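Local coordinates for protein putative O-methyltransferase (Klebsiella pneumoniae subsp. pneumoniae, PDB 3TFW) that probably transfers a methyl group from S-adenosylmethionine to an oxygen of its substrate, at residues D31-L34 and E35-R39. Residues are numbered along the deposited sequence; the frame is centred on the assembly and turned at random.
Sequences DRVL and ENNHR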
ATOM      1  N   ASP A  31      11.364   4.155 -19.443  1.00 26.45           N
ATOM      2  CA  ASP A  31      11.854   5.489 -19.788  1.00 26.55           C
ATOM      3  C   ASP A  31      11.293   5.917 -21.141  1.00 26.05           C
ATOM      4  O   ASP A  31      10.811   7.032 -21.288  1.00 26.77           O
ATOM      5  CB  ASP A  31      13.392   5.524 -19.847  1.00 26.88           C
ATOM      6  CG  ASP A  31      14.059   5.385 -18.478  1.00 28.65           C
ATOM      7  OD1 ASP A  31      13.436   5.704 -17.444  1.00 29.56           O
ATOM      8  OD2 ASP A  31      15.237   4.967 -18.443  1.00 30.76           O
ATOM      9  N   ARG A  32      11.358   5.018 -22.118  1.00 25.51           N
ATOM     10  CA  ARG A  32      10.901   5.304 -23.474  1.00 25.13           C
ATOM     11  C   ARG A  32       9.383   5.485 -23.534  1.00 24.34           C
ATOM     12  O   ARG A  32       8.886   6.357 -24.251  1.00 23.80           O
ATOM     13  CB  ARG A  32      11.359   4.209 -24.434  1.00 25.66           C
ATOM     14  CG  ARG A  32      11.247   4.582 -25.902  1.00 28.34           C
ATOM     15  CD  ARG A  32      12.133   3.698 -26.763  1.00 33.36           C
ATOM     16  NE  ARG A  32      11.748   3.779 -28.170  1.00 37.32           N
ATOM     17  CZ  ARG A  32      12.347   3.121 -29.156  1.00 38.40           C
ATOM     18  NH1 ARG A  32      13.378   2.320 -28.904  1.00 39.22           N
ATOM     19  NH2 ARG A  32      11.914   3.267 -30.398  1.00 39.67           N
ATOM     20  N   VAL A  33       8.652   4.674 -22.767  1.00 23.33           N
ATOM     21  CA  VAL A  33       7.191   4.823 -22.669  1.00 22.31           C
ATOM     22  C   VAL A  33       6.811   6.237 -22.236  1.00 22.32           C
ATOM     23  O   VAL A  33       5.932   6.854 -22.838  1.00 22.05           O
ATOM     24  CB  VAL A  33       6.567   3.764 -21.712  1.00 22.25           C
ATOM     25  CG1 VAL A  33       5.137   4.141 -21.335  1.00 21.38           C
ATOM     26  CG2 VAL A  33       6.603   2.391 -22.359  1.00 21.88           C
ATOM     27  N   LEU A  34       7.487   6.750 -21.205  1.00 22.31           N
ATOM     28  CA  LEU A  34       7.213   8.085 -20.677  1.00 22.90           C
ATOM     29  C   LEU A  34       7.614   9.168 -21.683  1.00 22.73           C
ATOM     30  O   LEU A  34       6.904  10.156 -21.855  1.00 22.34           O
ATOM     31  CB  LEU A  34       7.937   8.306 -19.332  1.00 23.24           C
ATOM     32  CG  LEU A  34       7.405   7.586 -18.082  1.00 23.77           C
ATOM     33  CD1 LEU A  34       8.398   7.686 -16.922  1.00 26.13           C
ATOM     34  CD2 LEU A  34       6.030   8.105 -17.654  1.00 24.83           C
ATOM     35  N   GLU A  35       8.749   8.964 -22.349  1.00 23.15           N
ATOM     36  CA  GLU A  35       9.198   9.867 -23.423  1.00 23.16           C
ATOM     37  C   GLU A  35       8.141   9.966 -24.528  1.00 22.31           C
ATOM     38  O   GLU A  35       7.834  11.064 -25.013  1.00 21.89           O
ATOM     39  CB  GLU A  35      10.538   9.385 -24.004  1.00 24.02           C
ATOM     40  CG  GLU A  35      11.730   9.585 -23.079  1.00 27.01           C
ATOM     41  CD  GLU A  35      12.997   8.832 -23.515  1.00 30.41           C
ATOM     42  OE1 GLU A  35      12.998   8.136 -24.556  1.00 30.87           O
ATOM     43  OE2 GLU A  35      14.007   8.936 -22.792  1.00 33.37           O
ATOM     44  N   ASN A  36       7.586   8.813 -24.916  1.00 21.45           N
ATOM     45  CA  ASN A  36       6.518   8.742 -25.918  1.00 20.84           C
ATOM     46  C   ASN A  36       5.264   9.505 -25.508  1.00 20.48           C
ATOM     47  O   ASN A  36       4.664  10.222 -26.322  1.00 19.77           O
ATOM     48  CB  ASN A  36       6.136   7.282 -26.193  1.00 20.92           C
ATOM     49  CG  ASN A  36       7.175   6.535 -26.998  1.00 22.88           C
ATOM     50  OD1 ASN A  36       8.104   7.130 -27.558  1.00 23.84           O
ATOM     51  ND2 ASN A  36       7.025   5.206 -27.066  1.00 23.87           N
ATOM     52  N   ASN A  37       4.852   9.329 -24.249  1.00 20.00           N
ATOM     53  CA  ASN A  37       3.687  10.036 -23.713  1.00 20.16           C
ATOM     54  C   ASN A  37       3.834  11.553 -23.793  1.00 20.39           C
ATOM     55  O   ASN A  37       2.918  12.254 -24.234  1.00 19.98           O
ATOM     56  CB  ASN A  37       3.417   9.604 -22.259  1.00 19.98           C
ATOM     57  CG  ASN A  37       2.920   8.174 -22.164  1.00 20.08           C
ATOM     58  OD1 ASN A  37       2.740   7.506 -23.176  1.00 18.61           O
ATOM     59  ND2 ASN A  37       2.685   7.703 -20.942  1.00 20.11           N
ATOM     60  N   HIS A  38       4.987  12.043 -23.350  1.00 21.47           N
ATOM     61  CA  HIS A  38       5.278  13.478 -23.366  1.00 22.76           C
ATOM     62  C   HIS A  38       5.333  14.008 -24.793  1.00 22.64           C
ATOM     63  O   HIS A  38       4.717  15.014 -25.104  1.00 23.06           O
ATOM     64  CB  HIS A  38       6.591  13.778 -22.640  1.00 23.18           C
ATOM     65  CG  HIS A  38       6.513  13.593 -21.156  1.00 25.34           C
ATOM     66  ND1 HIS A  38       7.625  13.373 -20.373  1.00 28.67           N
ATOM     67  CD2 HIS A  38       5.452  13.575 -20.316  1.00 26.99           C
ATOM     68  CE1 HIS A  38       7.253  13.241 -19.111  1.00 28.45           C
ATOM     69  NE2 HIS A  38       5.939  13.354 -19.050  1.00 28.43           N
ATOM     70  N   ARG A  39       6.060  13.302 -25.654  1.00 23.34           N
ATOM     71  CA  ARG A  39       6.138  13.643 -27.075  1.00 23.28           C
ATOM     72  C   ARG A  39       4.750  13.743 -27.724  1.00 23.14           C
ATOM     73  O   ARG A  39       4.482  14.667 -28.502  1.00 22.30           O
ATOM     74  CB  ARG A  39       7.030  12.631 -27.808  1.00 23.48           C
ATOM     75  CG  ARG A  39       7.218  12.900 -29.301  1.00 25.26           C
ATOM     76  CD  ARG A  39       8.317  12.016 -29.882  1.00 27.78           C
ATOM     77  NE  ARG A  39       9.522  12.058 -29.053  1.00 30.94           N
ATOM     78  CZ  ARG A  39      10.012  11.027 -28.364  1.00 31.84           C
ATOM     79  NH1 ARG A  39       9.426   9.836 -28.413  1.00 30.51           N
ATOM     80  NH2 ARG A  39      11.108  11.190 -27.627  1.00 32.52           N
TER
HETATM   81  O   HOH W   1       8.931   4.154 -29.096  1.00 51.47           O
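Arg32 and Asn36, one helical turn apart, are bridged by a water that accepts from Arg32 NE at 3.0 Å and from Asn36 ND2, also at 3.0 Å. The arginine reaches it because CG stands anti to the backbone N (chi1 -165°) and the chain runs extended to NE. Asn36 N donates to Arg32 O at 2.9 Å, one of four i to i+4 bonds joining 31-34 to 35-39, the last from His38 N to Leu34 O at 3.1 Å. That last carbonyl oxygen also lies over one face of the His38 imidazole, 3.4 Å above its plane and displaced from the ring centre. Glu35 lies back along the preceding turn, its CG 3.3 Å from Asp31 O, and crosses Arg32 at about a right angle without pairing: Glu35 OE1 stays 5.8 Å from Arg32 NE. Farther out, Asn107 of helix 98-110 accepts from Asn36 ND2 and donates weakly to Asn37 OD1, while Asp46 takes Asn37 ND2. Helix 28-39 is thus amphipathic, its inner face packed against helices 76-82 and 98-110 through Val33, Leu34 and the amides of Asn36 and Asn37, among others. Asn36 ND2, shared between Asn107 and the water, links these amide contacts to the exposed Arg32.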